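Long-range contacts in tryptophan synthase alpha chain (PDB 3THA), which probably cleaves indoleglycerol phosphate to indole and glyceraldehyde 3-phosphate, as the alpha subunit of an enzyme that makes tryptophan: residues 8-19 with 218-227; 210-218 with 243-251. One frame throughout, in Å; residues are numbered along the deposited sequence.

Interaction 1 (8-19 with 218-227)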
loop_
_atom_site.group_PDB
_atom_site.type_symbol
_atom_site.label_atom_id
_atom_site.label_comp_id
_atom_site.label_asym_id
_atom_site.label_seq_id
_atom_site.Cartn_x
_atom_site.Cartn_y
_atom_site.Cartn_z
ATOM N N ARG B 8 15.056 -15.011 -18.169
ATOM C CA ARG B 8 15.951 -16.120 -17.894
ATOM C C ARG B 8 17.391 -15.817 -18.295
ATOM O O ARG B 8 18.340 -16.605 -17.975
ATOM C CB ARG B 8 15.441 -17.374 -18.589
ATOM C CG ARG B 8 14.519 -18.153 -17.718
ATOM C CD ARG B 8 14.580 -19.659 -17.995
ATOM N NE ARG B 8 13.561 -20.295 -17.172
ATOM C CZ ARG B 8 12.258 -20.220 -17.416
ATOM N NH1 ARG B 8 11.789 -19.549 -18.474
ATOM N NH2 ARG B 8 11.419 -20.802 -16.579
ATOM N N LYS B 9 17.548 -14.688 -19.003
ATOM C CA LYS B 9 18.878 -14.183 -19.422
ATOM C C LYS B 9 19.595 -13.344 -18.358
ATOM O O LYS B 9 20.708 -12.866 -18.594
ATOM C CB LYS B 9 18.785 -13.412 -20.751
ATOM C CG LYS B 9 19.156 -14.276 -21.968
ATOM C CD LYS B 9 18.363 -13.910 -23.224
ATOM C CE LYS B 9 18.229 -15.143 -24.126
ATOM N NZ LYS B 9 16.793 -15.354 -24.532
ATOM N N PHE B 10 18.960 -13.182 -17.194
ATOM C CA PHE B 10 19.432 -12.266 -16.168
ATOM C C PHE B 10 19.921 -12.939 -14.901
ATOM O O PHE B 10 20.343 -12.263 -13.968
ATOM C CB PHE B 10 18.346 -11.232 -15.853
ATOM C CG PHE B 10 18.265 -10.135 -16.873
ATOM C CD1 PHE B 10 17.397 -10.239 -17.958
ATOM C CD2 PHE B 10 19.102 -9.023 -16.781
ATOM C CE1 PHE B 10 17.346 -9.233 -18.933
ATOM C CE2 PHE B 10 19.046 -8.008 -17.746
ATOM C CZ PHE B 10 18.164 -8.113 -18.827
ATOM N N TYR B 11 19.899 -14.267 -14.890
ATOM C CA TYR B 11 20.264 -15.044 -13.710
ATOM C C TYR B 11 20.693 -16.463 -14.099
ATOM O O TYR B 11 20.386 -16.921 -15.198
ATOM C CB TYR B 11 19.088 -15.049 -12.708
ATOM C CG TYR B 11 17.867 -15.868 -13.120
ATOM C CD1 TYR B 11 16.834 -15.306 -13.856
ATOM C CD2 TYR B 11 17.763 -17.215 -12.761
ATOM C CE1 TYR B 11 15.706 -16.080 -14.221
ATOM C CE2 TYR B 11 16.672 -17.985 -13.123
ATOM C CZ TYR B 11 15.645 -17.414 -13.846
ATOM O OH TYR B 11 14.579 -18.204 -14.184
ATOM N N LYS B 12 21.402 -17.156 -13.212
ATOM C CA LYS B 12 21.940 -18.471 -13.555
ATOM C C LYS B 12 21.072 -19.641 -13.065
ATOM O O LYS B 12 20.495 -20.370 -13.878
ATOM C CB LYS B 12 23.394 -18.618 -13.102
ATOM C CG LYS B 12 24.301 -17.428 -13.504
ATOM C CD LYS B 12 25.720 -17.576 -12.953
ATOM C CE LYS B 12 26.531 -16.290 -13.084
ATOM N NZ LYS B 12 27.976 -16.517 -12.683
ATOM N N GLU B 13 20.994 -19.850 -11.752
ATOM C CA GLU B 13 20.094 -20.886 -11.225
ATOM C C GLU B 13 18.834 -20.185 -10.754
ATOM O O GLU B 13 17.755 -20.367 -11.312
ATOM C CB GLU B 13 20.742 -21.669 -10.065
ATOM C CG GLU B 13 21.244 -23.084 -10.405
ATOM C CD GLU B 13 20.117 -24.046 -10.866
ATOM O OE1 GLU B 13 19.001 -24.055 -10.270
ATOM O OE2 GLU B 13 20.367 -24.812 -11.829
ATOM N N ASN B 14 18.992 -19.337 -9.750
ATOM C CA ASN B 14 17.868 -18.670 -9.124
ATOM C C ASN B 14 18.084 -17.168 -9.159
ATOM O O ASN B 14 19.216 -16.710 -9.129
ATOM C CB ASN B 14 17.745 -19.139 -7.693
ATOM C CG ASN B 14 16.364 -19.109 -7.222
ATOM O OD1 ASN B 14 15.936 -18.130 -6.617
ATOM N ND2 ASN B 14 15.612 -20.173 -7.505
ATOM N N ALA B 15 17.006 -16.396 -9.234
ATOM C CA ALA B 15 17.170 -14.955 -9.344
ATOM C C ALA B 15 17.130 -14.286 -8.002
ATOM O O ALA B 15 16.238 -14.556 -7.191
ATOM C CB ALA B 15 16.129 -14.344 -10.269
ATOM N N ASN B 16 18.096 -13.409 -7.760
ATOM C CA ASN B 16 17.975 -12.525 -6.629
ATOM C C ASN B 16 17.315 -11.228 -7.053
ATOM O O ASN B 16 17.815 -10.534 -7.936
ATOM C CB ASN B 16 19.324 -12.286 -5.989
ATOM C CG ASN B 16 20.011 -13.564 -5.628
ATOM O OD1 ASN B 16 19.379 -14.504 -5.172
ATOM N ND2 ASN B 16 21.321 -13.612 -5.831
ATOM N N VAL B 17 16.168 -10.929 -6.449
ATOM C CA VAL B 17 15.380 -9.770 -6.843
ATOM C C VAL B 17 15.239 -8.910 -5.620
ATOM O O VAL B 17 15.014 -9.419 -4.540
ATOM C CB VAL B 17 13.949 -10.152 -7.333
ATOM C CG1 VAL B 17 13.206 -8.901 -7.843
ATOM C CG2 VAL B 17 14.036 -11.198 -8.422
ATOM N N ALA B 18 15.362 -7.608 -5.787
ATOM C CA ALA B 18 15.266 -6.735 -4.667
ATOM C C ALA B 18 14.482 -5.501 -5.019
ATOM O O ALA B 18 14.427 -5.060 -6.178
ATOM C CB ALA B 18 16.692 -6.348 -4.162
ATOM N N TYR B 19 13.923 -4.903 -3.996
ATOM C CA TYR B 19 13.208 -3.677 -4.176
ATOM C C TYR B 19 13.873 -2.609 -3.317
ATOM O O TYR B 19 14.331 -2.901 -2.193
ATOM C CB TYR B 19 11.734 -3.942 -3.779
ATOM C CG TYR B 19 10.889 -2.723 -3.555
ATOM C CD1 TYR B 19 10.037 -2.270 -4.545
ATOM C CD2 TYR B 19 10.893 -2.060 -2.327
ATOM C CE1 TYR B 19 9.258 -1.136 -4.367
ATOM C CE2 TYR B 19 10.104 -0.934 -2.128
ATOM C CZ TYR B 19 9.291 -0.471 -3.163
ATOM O OH TYR B 19 8.487 0.645 -3.003
ATOM N N ARG B 218 14.512 -20.448 -2.337
ATOM C CA ARG B 218 15.318 -20.757 -3.519
ATOM C C ARG B 218 15.012 -22.118 -4.135
ATOM O O ARG B 218 15.293 -22.335 -5.314
ATOM C CB ARG B 218 16.816 -20.670 -3.219
ATOM C CG ARG B 218 17.396 -19.261 -3.308
ATOM C CD ARG B 218 18.934 -19.254 -3.290
ATOM N NE ARG B 218 19.406 -17.909 -3.585
ATOM C CZ ARG B 218 20.210 -17.181 -2.820
ATOM N NH1 ARG B 218 20.725 -17.669 -1.686
ATOM N NH2 ARG B 218 20.508 -15.954 -3.225
ATOM N N LYS B 219 14.440 -23.029 -3.356
ATOM C CA LYS B 219 14.049 -24.322 -3.924
ATOM C C LYS B 219 12.563 -24.404 -4.216
ATOM O O LYS B 219 12.015 -25.486 -4.417
ATOM C CB LYS B 219 14.514 -25.510 -3.065
ATOM C CG LYS B 219 14.464 -25.331 -1.554
ATOM C CD LYS B 219 15.792 -25.810 -0.973
ATOM C CE LYS B 219 15.914 -25.557 0.520
ATOM N NZ LYS B 219 17.355 -25.566 0.965
ATOM N N VAL B 220 11.918 -23.248 -4.244
ATOM C CA VAL B 220 10.484 -23.210 -4.430
ATOM C C VAL B 220 10.231 -22.912 -5.892
ATOM O O VAL B 220 9.447 -23.596 -6.527
ATOM C CB VAL B 220 9.831 -22.172 -3.489
ATOM C CG1 VAL B 220 8.441 -21.810 -3.948
ATOM C CG2 VAL B 220 9.805 -22.706 -2.066
ATOM N N ALA B 221 10.951 -21.930 -6.435
ATOM C CA ALA B 221 10.710 -21.464 -7.804
ATOM C C ALA B 221 11.982 -21.117 -8.589
ATOM O O ALA B 221 12.946 -21.884 -8.573
ATOM C CB ALA B 221 9.732 -20.298 -7.795
ATOM N N ASP B 222 11.971 -19.979 -9.285
ATOM C CA ASP B 222 13.074 -19.579 -10.166
ATOM C C ASP B 222 13.777 -18.309 -9.697
ATOM O O ASP B 222 14.728 -17.874 -10.342
ATOM C CB ASP B 222 12.529 -19.286 -11.576
ATOM C CG ASP B 222 11.961 -20.501 -12.249
ATOM O OD1 ASP B 222 12.497 -21.618 -12.070
ATOM O OD2 ASP B 222 10.982 -20.341 -12.976
ATOM N N GLY B 223 13.257 -17.678 -8.639
ATOM C CA GLY B 223 13.736 -16.380 -8.160
ATOM C C GLY B 223 13.141 -16.030 -6.802
ATOM O O GLY B 223 12.182 -16.680 -6.356
ATOM N N VAL B 224 13.700 -15.011 -6.143
ATOM C CA VAL B 224 13.282 -14.635 -4.790
ATOM C C VAL B 224 13.298 -13.121 -4.710
ATOM O O VAL B 224 14.236 -12.504 -5.235
ATOM C CB VAL B 224 14.275 -15.206 -3.758
ATOM C CG1 VAL B 224 14.033 -14.623 -2.380
ATOM C CG2 VAL B 224 14.224 -16.732 -3.739
ATOM N N ILE B 225 12.278 -12.528 -4.076
ATOM C CA ILE B 225 12.107 -11.068 -4.061
ATOM C C ILE B 225 12.129 -10.513 -2.645
ATOM O O ILE B 225 11.174 -10.733 -1.901
ATOM C CB ILE B 225 10.771 -10.656 -4.699
ATOM C CG1 ILE B 225 10.597 -11.298 -6.071
ATOM C CG2 ILE B 225 10.635 -9.136 -4.801
ATOM C CD1 ILE B 225 9.270 -10.946 -6.757
ATOM N N VAL B 226 13.201 -9.797 -2.263
ATOM C CA VAL B 226 13.249 -9.139 -0.963
ATOM C C VAL B 226 12.833 -7.644 -1.024
ATOM O O VAL B 226 13.358 -6.852 -1.838
ATOM C CB VAL B 226 14.598 -9.342 -0.328
ATOM C CG1 VAL B 226 14.662 -8.691 1.078
ATOM C CG2 VAL B 226 14.913 -10.851 -0.244
ATOM N N GLY B 227 11.850 -7.282 -0.186
ATOM C CA GLY B 227 11.273 -5.916 -0.165
ATOM C C GLY B 227 11.612 -5.060 1.068
ATOM O O GLY B 227 12.689 -4.448 1.178
HETATM O O HOH W 1 12.774 -19.175 -5.745
#
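N16 OD1 takes a hydrogen bond of 2.7 Å from R218 NH2, the only side-chain to side-chain hydrogen bond between 8-19 and 218-227. R218 stretches out straight (chi2 -168°, chi3 171°) to bring NH2 to it and meets the oxygen almost within the guanidinium plane, while the N16 amide is turned 62° against that group. The amide's ND2 is held as well, donating to the carbonyl of P41. N14 is buried against the loop 218-222 and the start of the strand, its OD1 3.2 Å from G223 CA. A water hydrogen-bonded to G223 O at 2.6 Å accepts weakly from N14 ND2 and A221 N. Between the N16-R218 pair and the barrel interior run strands 15-19 and 223-226 in the parallel pattern: A15 and V17 each donate and accept, and Y19 N donates, their partners being D222, V224 and V226. V17 and I225 run alongside each other, V17 CB 3.8 Å from I225 CG1, on the face that also carries A15. Ahead of the strands, Y11 OH rests 3.5 Å from D222 CB. R8 NH2 makes only a long salt bridge (3.7 Å) to D222 OD2; the stronger partners lie outside, N199 O for R8, and R195 (at OD1) with I202 N (at OD2) for D222. This pairing of first and last strands closes the eight-stranded TIM barrel, with V17 packed beside E46, a predicted catalytic proton acceptor.

Interaction 2 (210-218 with 243-251); sequences NNQDVKRMR and MKDIEEIFK
The short, weakly bonded helix 212-217, which precedes the last barrel strand, meets the last modelled residues, 248-251, which follow on from helix 239-248 in a type I turn. N211 ND2 donates to I249 O over 2.6 Å in a nearly straight bond (166°). The acceptor sits in the amide plane of N211, but the donor stands well above the carbonyl plane of I249. A chi1 of 171°, which turns CG away from the backbone N, aims the N211 amide at this turn, and K251 lays its aliphatic chain obliquely across it, CG 3.6 Å from N211 ND2. V214 follows one turn later: its CG2 touches I249 O at 3.5 Å, and CG1 meets I249 CG2 at 4.2 Å, the two side chains crossing at about a right angle. Beyond it, K215 NZ reaches K251 O in a weak bond of 3.2 Å. R218, whose stronger partner is N16, adds a weak bond from NH2 to F250 O, 3.3 Å long, and V214 CG2 sits 3.6 Å above one face of its guanidinium, toward the rim. Three successive carbonyls, of I249, F250 and K251, thus each accept from a different side chain of 210-218, so the last modelled residues are tied down mainly through their main chain, by one short bond and two weak ones.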
loop_
_atom_site.group_PDB
_atom_site.type_symbol
_atom_site.label_atom_id
_atom_site.label_comp_id
_atom_site.label_asym_id
_atom_site.label_seq_id
_atom_site.Cartn_x
_atom_site.Cartn_y
_atom_site.Cartn_z
ATOM N N ASN B 210 15.083 -12.878 6.375
ATOM C CA ASN B 210 16.394 -13.381 6.746
ATOM C C ASN B 210 17.070 -13.988 5.503
ATOM O O ASN B 210 16.518 -13.881 4.413
ATOM C CB ASN B 210 16.179 -14.393 7.889
ATOM C CG ASN B 210 17.082 -15.626 7.792
ATOM O OD1 ASN B 210 16.853 -16.506 6.962
ATOM N ND2 ASN B 210 18.093 -15.706 8.672
ATOM N N ASN B 211 18.232 -14.632 5.680
ATOM C CA ASN B 211 18.972 -15.304 4.601
ATOM C C ASN B 211 18.684 -16.788 4.393
ATOM O O ASN B 211 18.538 -17.221 3.262
ATOM C CB ASN B 211 20.491 -15.118 4.763
ATOM C CG ASN B 211 21.290 -15.976 3.787
ATOM O OD1 ASN B 211 21.866 -16.991 4.170
ATOM N ND2 ASN B 211 21.291 -15.593 2.515
ATOM N N GLN B 212 18.668 -17.587 5.463
ATOM C CA GLN B 212 18.300 -19.019 5.343
ATOM C C GLN B 212 16.805 -19.081 4.910
ATOM O O GLN B 212 16.337 -20.092 4.395
ATOM C CB GLN B 212 18.578 -19.862 6.635
ATOM C CG GLN B 212 19.689 -19.382 7.658
ATOM C CD GLN B 212 21.150 -19.855 7.381
ATOM O OE1 GLN B 212 21.637 -19.776 6.246
ATOM N NE2 GLN B 212 21.860 -20.304 8.447
ATOM N N ASP B 213 16.118 -17.951 5.128
ATOM C CA ASP B 213 14.743 -17.624 4.729
ATOM C C ASP B 213 14.739 -17.428 3.208
ATOM O O ASP B 213 13.710 -17.536 2.579
ATOM C CB ASP B 213 14.382 -16.274 5.382
ATOM C CG ASP B 213 12.929 -16.163 5.869
ATOM O OD1 ASP B 213 12.344 -17.111 6.414
ATOM O OD2 ASP B 213 12.387 -15.047 5.771
ATOM N N VAL B 214 15.886 -17.090 2.624
ATOM C CA VAL B 214 15.937 -16.981 1.174
ATOM C C VAL B 214 16.511 -18.236 0.564
ATOM O O VAL B 214 16.153 -18.585 -0.555
ATOM C CB VAL B 214 16.638 -15.684 0.634
ATOM C CG1 VAL B 214 16.688 -14.621 1.685
ATOM C CG2 VAL B 214 18.006 -15.969 0.045
ATOM N N LYS B 215 17.369 -18.935 1.302
ATOM C CA LYS B 215 17.932 -20.172 0.778
ATOM C C LYS B 215 16.855 -21.265 0.685
ATOM O O LYS B 215 17.037 -22.268 -0.017
ATOM C CB LYS B 215 19.174 -20.617 1.558
ATOM C CG LYS B 215 20.493 -20.078 0.980
ATOM C CD LYS B 215 21.710 -20.499 1.816
ATOM C CE LYS B 215 23.012 -20.225 1.042
ATOM N NZ LYS B 215 24.176 -19.762 1.876
ATOM N N ARG B 216 15.722 -21.046 1.352
ATOM C CA ARG B 216 14.628 -22.010 1.287
ATOM C C ARG B 216 13.644 -21.693 0.156
ATOM O O ARG B 216 13.264 -22.569 -0.619
ATOM C CB ARG B 216 13.929 -22.180 2.649
ATOM C CG ARG B 216 12.928 -21.103 3.044
ATOM C CD ARG B 216 11.952 -21.642 4.104
ATOM N NE ARG B 216 12.575 -21.840 5.415
ATOM C CZ ARG B 216 12.294 -21.104 6.488
ATOM N NH1 ARG B 216 11.376 -20.136 6.416
ATOM N NH2 ARG B 216 12.922 -21.336 7.635
HETATM N N MSE B 217 13.267 -20.428 0.050
HETATM C CA MSE B 217 12.484 -19.960 -1.078
HETATM C C MSE B 217 13.187 -20.264 -2.400
HETATM O O MSE B 217 12.532 -20.336 -3.448
HETATM C CB MSE B 217 12.236 -18.462 -0.949
HETATM C CG MSE B 217 11.222 -18.092 0.113
HETATM SE SE MSE B 217 9.397 -18.681 -0.357
HETATM C CE MSE B 217 8.546 -18.233 1.362
ATOM N N ARG B 218 14.512 -20.448 -2.337
ATOM C CA ARG B 218 15.318 -20.757 -3.519
ATOM C C ARG B 218 15.012 -22.118 -4.135
ATOM O O ARG B 218 15.293 -22.335 -5.314
ATOM C CB ARG B 218 16.816 -20.670 -3.219
ATOM C CG ARG B 218 17.396 -19.261 -3.308
ATOM C CD ARG B 218 18.934 -19.254 -3.290
ATOM N NE ARG B 218 19.406 -17.909 -3.585
ATOM C CZ ARG B 218 20.210 -17.181 -2.820
ATOM N NH1 ARG B 218 20.725 -17.669 -1.686
ATOM N NH2 ARG B 218 20.508 -15.954 -3.225
HETATM N N MSE B 243 25.455 -2.042 1.275
HETATM C CA MSE B 243 25.988 -3.096 0.435
HETATM C C MSE B 243 26.281 -4.412 1.199
HETATM O O MSE B 243 25.893 -5.488 0.750
HETATM C CB MSE B 243 27.272 -2.566 -0.197
HETATM C CG MSE B 243 27.521 -2.970 -1.603
HETATM SE SE MSE B 243 26.276 -2.117 -2.828
HETATM C CE MSE B 243 27.209 -2.829 -4.406
ATOM N N LYS B 244 26.991 -4.334 2.327
ATOM C CA LYS B 244 27.374 -5.546 3.073
ATOM C C LYS B 244 26.139 -6.344 3.531
ATOM O O LYS B 244 26.117 -7.566 3.437
ATOM C CB LYS B 244 28.340 -5.219 4.249
ATOM C CG LYS B 244 28.208 -6.108 5.518
ATOM C CD LYS B 244 29.014 -5.567 6.714
ATOM C CE LYS B 244 28.302 -5.800 8.040
ATOM N NZ LYS B 244 29.292 -6.128 9.112
ATOM N N ASP B 245 25.130 -5.635 4.020
ATOM C CA ASP B 245 23.860 -6.213 4.455
ATOM C C ASP B 245 23.048 -6.831 3.303
ATOM O O ASP B 245 22.270 -7.752 3.520
ATOM C CB ASP B 245 23.001 -5.130 5.083
ATOM C CG ASP B 245 23.507 -4.680 6.406
ATOM O OD1 ASP B 245 24.501 -5.261 6.887
ATOM O OD2 ASP B 245 22.910 -3.736 6.973
ATOM N N ILE B 246 23.215 -6.305 2.093
ATOM C CA ILE B 246 22.563 -6.851 0.923
ATOM C C ILE B 246 23.317 -8.041 0.349
ATOM O O ILE B 246 22.918 -8.617 -0.662
ATOM C CB ILE B 246 22.409 -5.798 -0.171
ATOM C CG1 ILE B 246 21.337 -4.801 0.201
ATOM C CG2 ILE B 246 22.048 -6.427 -1.462
ATOM C CD1 ILE B 246 21.353 -3.588 -0.681
ATOM N N GLU B 247 24.415 -8.418 0.960
ATOM C CA GLU B 247 25.070 -9.602 0.472
ATOM C C GLU B 247 25.038 -10.657 1.561
ATOM O O GLU B 247 25.434 -11.829 1.357
ATOM C CB GLU B 247 26.485 -9.281 -0.007
ATOM C CG GLU B 247 27.004 -10.359 -0.955
ATOM C CD GLU B 247 28.081 -9.880 -1.902
ATOM O OE1 GLU B 247 28.768 -8.876 -1.567
ATOM O OE2 GLU B 247 28.239 -10.524 -2.973
ATOM N N GLU B 248 24.560 -10.204 2.723
ATOM C CA GLU B 248 24.234 -11.081 3.842
ATOM C C GLU B 248 22.920 -11.764 3.459
ATOM O O GLU B 248 22.738 -12.962 3.622
ATOM C CB GLU B 248 24.063 -10.259 5.126
ATOM C CG GLU B 248 24.139 -11.051 6.434
ATOM C CD GLU B 248 24.821 -10.254 7.584
ATOM O OE1 GLU B 248 24.978 -8.996 7.476
ATOM O OE2 GLU B 248 25.222 -10.887 8.593
ATOM N N ILE B 249 22.020 -10.987 2.899
ATOM C CA ILE B 249 20.731 -11.508 2.534
ATOM C C ILE B 249 20.834 -12.545 1.407
ATOM O O ILE B 249 20.149 -13.552 1.456
ATOM C CB ILE B 249 19.775 -10.358 2.282
ATOM C CG1 ILE B 249 19.585 -9.586 3.597
ATOM C CG2 ILE B 249 18.422 -10.839 1.707
ATOM C CD1 ILE B 249 18.901 -8.221 3.466
ATOM N N PHE B 250 21.737 -12.374 0.448
ATOM C CA PHE B 250 21.750 -13.250 -0.731
ATOM C C PHE B 250 22.903 -14.259 -0.851
ATOM O O PHE B 250 23.265 -14.636 -1.964
ATOM C CB PHE B 250 21.707 -12.410 -2.024
ATOM C CG PHE B 250 20.391 -11.700 -2.282
ATOM C CD1 PHE B 250 19.230 -12.419 -2.624
ATOM C CD2 PHE B 250 20.326 -10.315 -2.241
ATOM C CE1 PHE B 250 18.025 -11.766 -2.872
ATOM C CE2 PHE B 250 19.134 -9.649 -2.506
ATOM C CZ PHE B 250 17.974 -10.370 -2.822
ATOM N N LYS B 251 23.471 -14.723 0.256
ATOM C CA LYS B 251 24.494 -15.774 0.185
ATOM C C LYS B 251 23.954 -17.117 -0.366
ATOM O O LYS B 251 24.712 -18.036 -0.755
ATOM C CB LYS B 251 25.102 -16.007 1.566
ATOM C CG LYS B 251 24.827 -14.929 2.623
ATOM C CD LYS B 251 25.211 -15.492 4.014
ATOM C CE LYS B 251 24.751 -14.616 5.181
ATOM N NZ LYS B 251 24.339 -15.453 6.331
#

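How the interactions relate
The centres of the two interactions lie about 11 Å apart on the same side of the chain's centre, and their segments alternate in sequence: 8-19, 210-218, 218-227, 243-251. Helix 212-217 is followed, after a short loop, by strand 223-226, with R218 belonging to both contacts. The two interactions also touch. The ring of F250 packs against N16 and V17, I249 against V226, and the selenomethionine M217 against V224. Interaction 1 closes the barrel wall between its first and last strands, whereas interaction 2 joins helical and C-terminal elements outside that wall. Together they bring the first strand and the C-terminal residues to the seam between first and last strands.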